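Local coordinates for glycosyl hydrolases family 2, sugar binding domain protein (Bacteroides uniformis str. 3978 T3 ii, PDB 6D1P), which is a beta-glucuronidase of glycoside hydrolase family 2 from a human gut bacterium, and probably cleaves glucuronic acid from O-linked glucuronides, at residues H560-E565 with Q669-A674; F613-S618 with L644-C649. All coordinates share one frame; numbering follows the deposited sequence.

Contact 1: residues H560-E565 with Q669-A674; sequences HLKEQE and QDFPAA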
ATOM      1  N   HIS A 560     -17.915   3.162  39.976  1.00 30.43           N
ATOM      2  CA  HIS A 560     -18.957   3.840  39.207  1.00 28.87           C
ATOM      3  C   HIS A 560     -20.294   3.136  39.356  1.00 28.32           C
ATOM      4  O   HIS A 560     -21.325   3.781  39.594  1.00 27.93           O
ATOM      5  CB  HIS A 560     -18.583   3.912  37.723  1.00 25.48           C
ATOM      6  CG  HIS A 560     -17.648   5.026  37.370  1.00 22.92           C
ATOM      7  ND1 HIS A 560     -16.296   4.977  37.625  1.00 23.18           N
ATOM      8  CD2 HIS A 560     -17.870   6.208  36.749  1.00 21.66           C
ATOM      9  CE1 HIS A 560     -15.724   6.087  37.189  1.00 22.93           C
ATOM     10  NE2 HIS A 560     -16.660   6.853  36.657  1.00 24.12           N
ATOM     11  N   LEU A 561     -20.294   1.803  39.219  1.00 27.24           N
ATOM     12  CA  LEU A 561     -21.551   1.057  39.225  1.00 29.95           C
ATOM     13  C   LEU A 561     -22.230   1.114  40.591  1.00 29.91           C
ATOM     14  O   LEU A 561     -23.463   1.208  40.680  1.00 26.26           O
ATOM     15  CB  LEU A 561     -21.305  -0.391  38.808  1.00 28.00           C
ATOM     16  CG  LEU A 561     -20.959  -0.590  37.324  1.00 26.47           C
ATOM     17  CD1 LEU A 561     -20.529  -2.016  37.048  1.00 27.42           C
ATOM     18  CD2 LEU A 561     -22.146  -0.226  36.455  1.00 27.78           C
ATOM     19  N   LYS A 562     -21.453   1.048  41.668  1.00 26.56           N
ATOM     20  CA  LYS A 562     -22.097   1.100  42.968  1.00 33.35           C
ATOM     21  C   LYS A 562     -22.557   2.515  43.286  1.00 34.40           C
ATOM     22  O   LYS A 562     -23.554   2.684  43.995  1.00 33.32           O
ATOM     23  CB  LYS A 562     -21.187   0.535  44.058  1.00 29.87           C
ATOM     24  CG  LYS A 562     -19.966   1.333  44.399  1.00 34.99           C
ATOM     25  CD  LYS A 562     -20.141   2.122  45.689  1.00 32.88           C
ATOM     26  CE  LYS A 562     -18.798   2.690  46.138  1.00 37.74           C
ATOM     27  NZ  LYS A 562     -18.920   3.549  47.355  1.00 46.07           N
ATOM     28  N   GLU A 563     -21.901   3.535  42.718  1.00 31.06           N
ATOM     29  CA  GLU A 563     -22.388   4.897  42.909  1.00 30.82           C
ATOM     30  C   GLU A 563     -23.714   5.113  42.195  1.00 31.80           C
ATOM     31  O   GLU A 563     -24.606   5.794  42.723  1.00 32.87           O
ATOM     32  CB  GLU A 563     -21.348   5.908  42.440  1.00 29.97           C
ATOM     33  CG  GLU A 563     -20.063   5.871  43.261  1.00 34.53           C
ATOM     34  CD  GLU A 563     -20.272   6.232  44.729  1.00 39.10           C
ATOM     35  OE1 GLU A 563     -19.866   7.341  45.131  1.00 36.66           O
ATOM     36  OE2 GLU A 563     -20.836   5.401  45.478  1.00 43.16           O
ATOM     37  N   GLN A 564     -23.886   4.511  41.020  1.00 25.17           N
ATOM     38  CA  GLN A 564     -25.109   4.759  40.270  1.00 31.73           C
ATOM     39  C   GLN A 564     -26.359   4.297  41.008  1.00 33.55           C
ATOM     40  O   GLN A 564     -27.455   4.774  40.694  1.00 31.92           O
ATOM     41  CB  GLN A 564     -25.018   4.114  38.889  1.00 26.26           C
ATOM     42  CG  GLN A 564     -23.905   4.771  38.080  1.00 31.05           C
ATOM     43  CD  GLN A 564     -23.882   4.413  36.611  1.00 23.35           C
ATOM     44  OE1 GLN A 564     -24.719   3.669  36.113  1.00 25.33           O
ATOM     45  NE2 GLN A 564     -22.909   4.960  35.907  1.00 27.79           N
ATOM     46  N   GLU A 565     -26.227   3.389  41.975  1.00 34.34           N
ATOM     47  CA  GLU A 565     -27.388   2.930  42.726  1.00 34.96           C
ATOM     48  C   GLU A 565     -27.913   3.994  43.684  1.00 36.05           C
ATOM     49  O   GLU A 565     -29.042   3.874  44.159  1.00 43.52           O
ATOM     50  CB  GLU A 565     -27.038   1.667  43.506  1.00 34.08           C
ATOM     51  CG  GLU A 565     -26.768   0.445  42.654  1.00 36.57           C
ATOM     52  CD  GLU A 565     -26.438  -0.791  43.488  1.00 42.22           C
ATOM     53  OE1 GLU A 565     -26.605  -0.752  44.738  1.00 46.86           O
ATOM     54  OE2 GLU A 565     -26.014  -1.798  42.882  1.00 41.96           O
ATOM     55  N   GLN A 669     -22.830  -1.541  48.061  1.00 31.71           N
ATOM     56  CA  GLN A 669     -22.174  -0.395  48.692  1.00 30.34           C
ATOM     57  C   GLN A 669     -20.905  -0.756  49.451  1.00 30.17           C
ATOM     58  O   GLN A 669     -20.166   0.150  49.848  1.00 33.65           O
ATOM     59  CB  GLN A 669     -23.142   0.310  49.646  1.00 31.47           C
ATOM     60  CG  GLN A 669     -24.322   0.948  48.948  1.00 30.17           C
ATOM     61  CD  GLN A 669     -23.884   1.781  47.743  1.00 35.29           C
ATOM     62  OE1 GLN A 669     -23.002   2.643  47.854  1.00 30.50           O
ATOM     63  NE2 GLN A 669     -24.491   1.513  46.582  1.00 28.56           N
ATOM     64  N   ASP A 670     -20.632  -2.041  49.671  1.00 31.97           N
ATOM     65  CA  ASP A 670     -19.463  -2.479  50.442  1.00 29.46           C
ATOM     66  C   ASP A 670     -18.294  -2.694  49.469  1.00 32.49           C
ATOM     67  O   ASP A 670     -17.918  -3.817  49.122  1.00 28.00           O
ATOM     68  CB  ASP A 670     -19.809  -3.740  51.233  1.00 27.76           C
ATOM     69  CG  ASP A 670     -18.851  -4.007  52.384  1.00 27.30           C
ATOM     70  OD1 ASP A 670     -17.711  -3.499  52.363  1.00 28.40           O
ATOM     71  OD2 ASP A 670     -19.253  -4.719  53.337  1.00 38.98           O
ATOM     72  N   PHE A 671     -17.708  -1.576  49.022  1.00 31.57           N
ATOM     73  CA  PHE A 671     -16.710  -1.569  47.964  1.00 31.51           C
ATOM     74  C   PHE A 671     -15.362  -2.060  48.490  1.00 33.50           C
ATOM     75  O   PHE A 671     -14.936  -1.651  49.569  1.00 36.70           O
ATOM     76  CB  PHE A 671     -16.567  -0.160  47.395  1.00 32.34           C
ATOM     77  CG  PHE A 671     -15.421   0.007  46.445  1.00 30.33           C
ATOM     78  CD1 PHE A 671     -15.591  -0.227  45.083  1.00 31.51           C
ATOM     79  CD2 PHE A 671     -14.180   0.441  46.900  1.00 27.15           C
ATOM     80  CE1 PHE A 671     -14.526  -0.052  44.185  1.00 30.53           C
ATOM     81  CE2 PHE A 671     -13.118   0.622  46.012  1.00 32.41           C
ATOM     82  CZ  PHE A 671     -13.289   0.371  44.652  1.00 28.77           C
ATOM     83  N   PRO A 672     -14.639  -2.896  47.718  1.00 31.80           N
ATOM     84  CA  PRO A 672     -15.020  -3.351  46.376  1.00 32.56           C
ATOM     85  C   PRO A 672     -15.597  -4.751  46.333  1.00 32.48           C
ATOM     86  O   PRO A 672     -15.591  -5.447  47.344  1.00 28.41           O
ATOM     87  CB  PRO A 672     -13.696  -3.325  45.627  1.00 29.59           C
ATOM     88  CG  PRO A 672     -12.719  -3.806  46.696  1.00 33.99           C
ATOM     89  CD  PRO A 672     -13.232  -3.218  48.014  1.00 26.01           C
ATOM     90  N   ALA A 673     -16.051  -5.150  45.141  1.00 30.29           N
ATOM     91  CA  ALA A 673     -16.629  -6.466  44.880  1.00 29.94           C
ATOM     92  C   ALA A 673     -17.928  -6.701  45.651  1.00 34.92           C
ATOM     93  O   ALA A 673     -18.289  -7.854  45.908  1.00 29.98           O
ATOM     94  CB  ALA A 673     -15.634  -7.592  45.182  1.00 29.44           C
ATOM     95  N   ALA A 674     -18.640  -5.619  45.999  1.00 31.16           N
ATOM     96  CA  ALA A 674     -19.944  -5.690  46.669  1.00 30.20           C
ATOM     97  C   ALA A 674     -19.896  -6.589  47.910  1.00 33.46           C
ATOM     98  O   ALA A 674     -20.785  -7.412  48.144  1.00 32.21           O
ATOM     99  CB  ALA A 674     -21.047  -6.150  45.709  1.00 24.67           C
TER
HETATM  100  O   HOH W   1     -20.372   3.259  49.267  1.00 37.40           O
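Gln-669 reaches across to helix 550-564 and gives its amide NE2 to the backbone O of Lys-562, 3.0 Å away. The bond is nearly straight, 169° at the hydrogen; the acceptor lies close to the amide plane, while the donor stands 31° out of the carbonyl plane. Glutamine suits this place because its bent chain can turn a donor toward a backbone carbonyl of the helix, here Lys-562 O, which also receives a weak bond from Glu-565 N. The tighter part is made by the Lys-562 methylenes. With CG lodged between backbone N and carbonyl carbon (chi1 69°), the chain passes CD at 3.6 Å from Gln-669 OE1 and brings CE to 3.8 Å from Phe-671 CB; its NZ forms a salt bridge to Glu-563 OE2, in which the hydrogen bond is weak. Here a TIM-barrel domain helix meets an interstrand loop of the following DUF4982 domain, a loop that makes an inverse gamma turn at Asp-670 and a cis peptide before Pro-672, whose CB covers one face of the Phe-671 ring. The looser side is that of exposed Glu-565, which runs alongside partly exposed Gln-669 in the opposite direction with OE1 3.6 Å from NE2, its carboxylate held instead through OE2 by Ser-668.

Contact 2: residues F613-S618 with L644-C649; sequences FQSYWS and LVYSNC
Asn-648, in the loop beyond strand 641-647, comes against Ser-615 of helix 609-617, their CA atoms 4.6 Å apart. The Asn-648 side chain starts toward the helix, and its CB lies 3.2 Å from Ser-615 O. Its CG then takes the position between backbone N and carbonyl carbon (chi1 52°), which carries the amide onward to Ser-618, just beyond the helix. At the tip, ND2 gives a 3.0 Å hydrogen bond to Ser-618 O. That oxygen lies in the plane of the amide but is approached from well above its own carbonyl plane, 55° out of it. ND2 also bonds to Lys-620 O, and OD1 accepts from Met-622 N, so a single asparagine amide serves as donor and acceptor for the chain leaving the helix. A leucine here would probably leave Ser-618 O and Met-622 N without these partners and free that linker to shift. Serine on the helix side is small enough to sit against the strand backbone, with Ser-615 CB 3.6 Å from Ser-647 N, while OG, bonded to Val-612 O, comes to the Tyr-646 ring at its edge, in plane, 3.7 Å from CD1. On the strand side, Ser-647 OG accepts from Cys-649 N in an ST turn. Strand 641-647 runs between strands 623-625 and 677-680 of an antiparallel sheet of the domain that follows the barrel; helix 609-617 packs beside it, and helix 550-564 touches both through Tyr-616 and Tyr-646.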
ATOM      1  N   PHE A 613     -19.374  -5.729  35.263  1.00 25.19           N
ATOM      2  CA  PHE A 613     -20.650  -5.207  34.766  1.00 27.87           C
ATOM      3  C   PHE A 613     -21.752  -6.244  34.894  1.00 27.99           C
ATOM      4  O   PHE A 613     -22.881  -5.917  35.289  1.00 33.00           O
ATOM      5  CB  PHE A 613     -20.536  -4.749  33.304  1.00 26.79           C
ATOM      6  CG  PHE A 613     -19.922  -3.375  33.142  1.00 26.72           C
ATOM      7  CD1 PHE A 613     -20.680  -2.231  33.351  1.00 25.57           C
ATOM      8  CD2 PHE A 613     -18.585  -3.231  32.808  1.00 27.93           C
ATOM      9  CE1 PHE A 613     -20.128  -0.982  33.239  1.00 24.81           C
ATOM     10  CE2 PHE A 613     -18.017  -1.963  32.674  1.00 29.61           C
ATOM     11  CZ  PHE A 613     -18.790  -0.839  32.893  1.00 28.93           C
ATOM     12  N   GLN A 614     -21.455  -7.498  34.546  1.00 27.43           N
ATOM     13  CA  GLN A 614     -22.499  -8.513  34.541  1.00 24.82           C
ATOM     14  C   GLN A 614     -23.036  -8.729  35.948  1.00 26.18           C
ATOM     15  O   GLN A 614     -24.253  -8.826  36.149  1.00 21.11           O
ATOM     16  CB  GLN A 614     -21.971  -9.821  33.958  1.00 27.08           C
ATOM     17  CG  GLN A 614     -23.048 -10.868  33.650  1.00 28.20           C
ATOM     18  CD  GLN A 614     -22.474 -12.095  32.937  1.00 30.56           C
ATOM     19  OE1 GLN A 614     -21.518 -12.717  33.417  1.00 28.21           O
ATOM     20  NE2 GLN A 614     -23.046 -12.430  31.777  1.00 26.97           N
ATOM     21  N   SER A 615     -22.143  -8.741  36.938  1.00 24.12           N
ATOM     22  CA  SER A 615     -22.559  -8.971  38.309  1.00 27.01           C
ATOM     23  C   SER A 615     -23.474  -7.865  38.820  1.00 31.74           C
ATOM     24  O   SER A 615     -24.265  -8.112  39.733  1.00 28.24           O
ATOM     25  CB  SER A 615     -21.336  -9.095  39.209  1.00 24.28           C
ATOM     26  OG  SER A 615     -20.677  -7.859  39.323  1.00 25.55           O
ATOM     27  N   TYR A 616     -23.394  -6.662  38.243  1.00 28.36           N
ATOM     28  CA  TYR A 616     -24.236  -5.542  38.657  1.00 30.39           C
ATOM     29  C   TYR A 616     -25.505  -5.419  37.831  1.00 27.09           C
ATOM     30  O   TYR A 616     -26.521  -4.933  38.332  1.00 30.09           O
ATOM     31  CB  TYR A 616     -23.463  -4.226  38.542  1.00 28.83           C
ATOM     32  CG  TYR A 616     -22.662  -3.795  39.751  1.00 26.84           C
ATOM     33  CD1 TYR A 616     -23.244  -3.023  40.749  1.00 26.40           C
ATOM     34  CD2 TYR A 616     -21.314  -4.113  39.873  1.00 22.54           C
ATOM     35  CE1 TYR A 616     -22.515  -2.601  41.854  1.00 27.61           C
ATOM     36  CE2 TYR A 616     -20.573  -3.693  40.977  1.00 21.51           C
ATOM     37  CZ  TYR A 616     -21.186  -2.931  41.964  1.00 26.99           C
ATOM     38  OH  TYR A 616     -20.477  -2.488  43.066  1.00 28.63           O
ATOM     39  N   TRP A 617     -25.481  -5.859  36.581  1.00 28.74           N
ATOM     40  CA  TRP A 617     -26.550  -5.529  35.652  1.00 30.42           C
ATOM     41  C   TRP A 617     -27.397  -6.712  35.245  1.00 24.91           C
ATOM     42  O   TRP A 617     -28.574  -6.532  34.916  1.00 28.59           O
ATOM     43  CB  TRP A 617     -25.971  -4.888  34.375  1.00 29.44           C
ATOM     44  CG  TRP A 617     -25.496  -3.485  34.548  1.00 30.58           C
ATOM     45  CD1 TRP A 617     -25.541  -2.727  35.694  1.00 28.97           C
ATOM     46  CD2 TRP A 617     -24.928  -2.645  33.535  1.00 29.21           C
ATOM     47  NE1 TRP A 617     -25.028  -1.470  35.452  1.00 30.25           N
ATOM     48  CE2 TRP A 617     -24.646  -1.393  34.136  1.00 31.84           C
ATOM     49  CE3 TRP A 617     -24.632  -2.827  32.177  1.00 31.53           C
ATOM     50  CZ2 TRP A 617     -24.069  -0.336  33.427  1.00 27.69           C
ATOM     51  CZ3 TRP A 617     -24.053  -1.759  31.466  1.00 27.28           C
ATOM     52  CH2 TRP A 617     -23.784  -0.538  32.096  1.00 25.13           C
ATOM     53  N   SER A 618     -26.815  -7.902  35.205  1.00 30.39           N
ATOM     54  CA  SER A 618     -27.530  -9.068  34.715  1.00 34.16           C
ATOM     55  C   SER A 618     -28.482  -9.591  35.783  1.00 31.69           C
ATOM     56  O   SER A 618     -28.146  -9.620  36.971  1.00 27.73           O
ATOM     57  CB  SER A 618     -26.550 -10.167  34.322  1.00 28.04           C
ATOM     58  OG  SER A 618     -27.248 -11.247  33.742  1.00 30.71           O
ATOM     59  N   LEU A 644     -11.104 -11.033  45.086  1.00 33.79           N
ATOM     60  CA  LEU A 644     -12.397 -10.409  44.832  1.00 32.45           C
ATOM     61  C   LEU A 644     -13.254 -11.337  43.984  1.00 30.53           C
ATOM     62  O   LEU A 644     -12.753 -12.050  43.117  1.00 36.17           O
ATOM     63  CB  LEU A 644     -12.244  -9.063  44.113  1.00 26.46           C
ATOM     64  CG  LEU A 644     -11.170  -8.103  44.629  1.00 33.63           C
ATOM     65  CD1 LEU A 644     -10.899  -6.947  43.619  1.00 30.76           C
ATOM     66  CD2 LEU A 644     -11.522  -7.571  46.010  1.00 31.00           C
ATOM     67  N   VAL A 645     -14.553 -11.315  44.218  1.00 31.80           N
ATOM     68  CA  VAL A 645     -15.469 -12.133  43.440  1.00 29.88           C
ATOM     69  C   VAL A 645     -16.575 -11.243  42.916  1.00 31.23           C
ATOM     70  O   VAL A 645     -17.106 -10.400  43.649  1.00 36.12           O
ATOM     71  CB  VAL A 645     -16.052 -13.292  44.268  1.00 33.15           C
ATOM     72  CG1 VAL A 645     -17.049 -14.051  43.436  1.00 37.66           C
ATOM     73  CG2 VAL A 645     -14.940 -14.221  44.731  1.00 28.17           C
ATOM     74  N   TYR A 646     -16.927 -11.421  41.657  1.00 26.31           N
ATOM     75  CA  TYR A 646     -17.981 -10.617  41.057  1.00 30.26           C
ATOM     76  C   TYR A 646     -19.154 -11.549  40.783  1.00 32.29           C
ATOM     77  O   TYR A 646     -19.123 -12.366  39.858  1.00 29.88           O
ATOM     78  CB  TYR A 646     -17.465  -9.850  39.828  1.00 25.18           C
ATOM     79  CG  TYR A 646     -16.610  -8.694  40.312  1.00 26.82           C
ATOM     80  CD1 TYR A 646     -17.189  -7.451  40.618  1.00 24.67           C
ATOM     81  CD2 TYR A 646     -15.249  -8.868  40.573  1.00 22.31           C
ATOM     82  CE1 TYR A 646     -16.421  -6.402  41.119  1.00 20.54           C
ATOM     83  CE2 TYR A 646     -14.479  -7.831  41.080  1.00 24.34           C
ATOM     84  CZ  TYR A 646     -15.079  -6.602  41.359  1.00 24.87           C
ATOM     85  OH  TYR A 646     -14.319  -5.580  41.863  1.00 22.97           O
ATOM     86  N   SER A 647     -20.179 -11.433  41.625  1.00 30.67           N
ATOM     87  CA  SER A 647     -21.376 -12.243  41.509  1.00 28.71           C
ATOM     88  C   SER A 647     -22.591 -11.380  41.814  1.00 31.49           C
ATOM     89  O   SER A 647     -22.511 -10.433  42.601  1.00 30.50           O
ATOM     90  CB  SER A 647     -21.300 -13.450  42.466  1.00 32.19           C
ATOM     91  OG  SER A 647     -22.565 -14.073  42.611  1.00 32.04           O
ATOM     92  N   ASN A 648     -23.712 -11.698  41.160  1.00 30.43           N
ATOM     93  CA  ASN A 648     -25.021 -11.192  41.541  1.00 28.96           C
ATOM     94  C   ASN A 648     -25.785 -12.167  42.440  1.00 33.40           C
ATOM     95  O   ASN A 648     -26.996 -11.998  42.626  1.00 26.56           O
ATOM     96  CB  ASN A 648     -25.858 -10.878  40.299  1.00 27.70           C
ATOM     97  CG  ASN A 648     -25.915 -12.041  39.335  1.00 29.50           C
ATOM     98  OD1 ASN A 648     -25.309 -13.100  39.574  1.00 28.52           O
ATOM     99  ND2 ASN A 648     -26.643 -11.861  38.242  1.00 30.08           N
ATOM    100  N   CYS A 649     -25.118 -13.204  42.957  1.00 32.74           N
ATOM    101  CA  CYS A 649     -25.761 -14.116  43.896  1.00 38.20           C
ATOM    102  C   CYS A 649     -25.819 -13.468  45.280  1.00 37.21           C
ATOM    103  O   CYS A 649     -24.856 -12.810  45.693  1.00 35.84           O
ATOM    104  CB  CYS A 649     -25.003 -15.450  43.974  1.00 33.15           C
ATOM    105  SG  CYS A 649     -25.231 -16.582  42.550  1.00 36.45           S
TER

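Contacts 1 and 2 are adjoining parts of one interface, their centres 11 Å apart, between two helices of the TIM-barrel domain and the domain that follows. The helices pack together where Leu-561 CD1 lies 3.6 Å from Tyr-616 CD2 and Lys-562 CB 3.3 Å from Tyr-616 OH. Across the interface, Ala-673 CB sits 3.5 Å from Val-645 O, joining the loop of contact 1 to the strand of contact 2. Asp-558 ties the set together, accepting from Tyr-616 OH, Tyr-646 OH and Ala-673 N. The contact centres lie about 27 Å (contact 1) and 23 Å (contact 2) from the centre of the chain, and none of their residues coordinates the potassium or sodium ions.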